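Side-chain contact in hypothetical protein TM1012 (PDB 2FCL), which is a putative nucleotidyltransferase, probably related to the aminoglycoside adenylyltransferases, though its substrate is not established: residues Ala65-Ile68 / Glu69-Phe72. Numbering follows the deposited sequence.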
loop_
_atom_site.group_PDB
_atom_site.type_symbol
_atom_site.label_atom_id
_atom_site.label_comp_id
_atom_site.label_asym_id
_atom_site.label_seq_id
_atom_site.Cartn_x
_atom_site.Cartn_y
_atom_site.Cartn_z
ATOM N N ALA A 65 11.974 0.167 0.642
ATOM C CA ALA A 65 11.517 1.425 1.213
ATOM C C ALA A 65 12.565 2.522 1.009
ATOM O O ALA A 65 12.235 3.645 0.633
ATOM C CB ALA A 65 11.203 1.259 2.686
ATOM N N TYR A 66 13.826 2.192 1.269
ATOM C CA TYR A 66 14.926 3.135 1.096
ATOM C C TYR A 66 15.184 3.431 -0.368
ATOM O O TYR A 66 15.510 4.557 -0.718
ATOM C CB TYR A 66 16.185 2.667 1.865
ATOM C CG TYR A 66 15.903 2.558 3.342
ATOM C CD1 TYR A 66 15.948 3.672 4.160
ATOM C CD2 TYR A 66 15.528 1.350 3.907
ATOM C CE1 TYR A 66 15.640 3.584 5.492
ATOM C CE2 TYR A 66 15.210 1.251 5.236
ATOM C CZ TYR A 66 15.271 2.381 6.023
ATOM O OH TYR A 66 14.935 2.308 7.342
ATOM N N GLU A 67 14.991 2.442 -1.238
ATOM C CA GLU A 67 15.098 2.672 -2.672
ATOM C C GLU A 67 14.011 3.603 -3.192
ATOM O O GLU A 67 14.287 4.482 -4.008
ATOM C CB GLU A 67 15.087 1.344 -3.454
ATOM C CG GLU A 67 16.425 0.628 -3.534
ATOM C CD GLU A 67 17.416 1.411 -4.382
ATOM O OE1 GLU A 67 18.040 2.363 -3.868
ATOM O OE2 GLU A 67 17.515 1.108 -5.582
ATOM N N ILE A 68 12.768 3.388 -2.758
ATOM C CA ILE A 68 11.676 4.267 -3.179
ATOM C C ILE A 68 11.943 5.705 -2.741
ATOM O O ILE A 68 11.786 6.640 -3.512
ATOM C CB ILE A 68 10.317 3.735 -2.647
ATOM C CG1 ILE A 68 9.969 2.433 -3.362
ATOM C CG2 ILE A 68 9.211 4.766 -2.807
ATOM C CD1 ILE A 68 8.801 1.698 -2.774
ATOM N N GLU A 69 12.392 5.884 -1.505
ATOM C CA GLU A 69 12.747 7.213 -1.036
ATOM C C GLU A 69 13.806 7.856 -1.949
ATOM O O GLU A 69 13.701 9.028 -2.299
ATOM C CB GLU A 69 13.270 7.127 0.403
ATOM C CG GLU A 69 13.857 8.389 0.952
ATOM C CD GLU A 69 14.325 8.176 2.376
ATOM O OE1 GLU A 69 15.231 7.342 2.626
ATOM O OE2 GLU A 69 13.743 8.798 3.241
ATOM N N ARG A 70 14.839 7.105 -2.326
ATOM C CA ARG A 70 15.862 7.633 -3.227
ATOM C C ARG A 70 15.273 8.002 -4.584
ATOM O O ARG A 70 15.542 9.069 -5.134
ATOM C CB ARG A 70 16.973 6.593 -3.425
ATOM C CG ARG A 70 18.141 7.076 -4.265
ATOM C CD ARG A 70 19.182 5.976 -4.526
ATOM N NE ARG A 70 18.637 4.848 -5.279
ATOM C CZ ARG A 70 18.340 4.853 -6.579
ATOM N NH1 ARG A 70 18.561 5.925 -7.325
ATOM N NH2 ARG A 70 17.835 3.763 -7.145
ATOM N N ILE A 71 14.470 7.103 -5.140
ATOM C CA ILE A 71 13.928 7.293 -6.469
ATOM C C ILE A 71 13.010 8.506 -6.525
ATOM O O ILE A 71 12.938 9.159 -7.554
ATOM C CB ILE A 71 13.222 6.001 -6.919
ATOM C CG1 ILE A 71 14.281 4.940 -7.211
ATOM C CG2 ILE A 71 12.364 6.229 -8.158
ATOM C CD1 ILE A 71 13.714 3.523 -7.272
ATOM N N PHE A 72 12.324 8.804 -5.420
ATOM C CA PHE A 72 11.400 9.925 -5.324
ATOM C C PHE A 72 11.952 11.007 -4.408
ATOM O O PHE A 72 11.195 11.698 -3.742
ATOM C CB PHE A 72 10.017 9.469 -4.839
ATOM C CG PHE A 72 9.324 8.551 -5.796
ATOM C CD1 PHE A 72 8.576 9.064 -6.828
ATOM C CD2 PHE A 72 9.448 7.188 -5.673
ATOM C CE1 PHE A 72 7.954 8.212 -7.738
ATOM C CE2 PHE A 72 8.844 6.335 -6.568
ATOM C CZ PHE A 72 8.089 6.844 -7.594
HETATM O O HOH W 1 16.956 6.228 0.947
#
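An i to i+3 salt bridge, E67 to R70, runs along the outer side of the last turns of helix 62-71, whose inner side rests on the mixed sheet. R70 offers its guanidinium side-on, one nitrogen to each carboxylate oxygen: NE of R70 lies 2.9 Å from OE1 of E67, and NH2 of R70 lies 3.1 Å from OE2 of E67. Both N-H bonds point almost straight at their acceptors, the first at 176°, and both oxygens are met on the syn side. The fit is not flat, because carboxylate and guanidinium planes are turned 34° apart; the oxygens stay close to the guanidinium plane while the nitrogens stand out of the carboxylate's. R70 runs out extended through chi2 and then bends at chi3 (62°), which brings the guanidinium round to E67, itself kinked at chi2.

On a neighbouring flank, one water donates to Y66 O at 2.8 Å and to E69 OE1 at 2.7 Å, tying the glutamate to a carbonyl that also accepts R70 N. The other carboxylate oxygen of E69 takes the backbone N-H of V80, and the Y66 hydroxyl is hydrogen-bonded to H91. On the inner side I68 CG2 packs 3.8 Å from F72 CD2, with I68 also against I58 and I104. I68 O accepts F72 N at 2.9 Å, just where F72 leaves helical geometry, and meets that ring at its edge.

Two nearly straight bonds probably restrain the rotation of the R70 guanidinium, although E67 also touches a crystal neighbour; the pairing probably offsets both charges on the outer side, while E69 links the helix to the chain at V80.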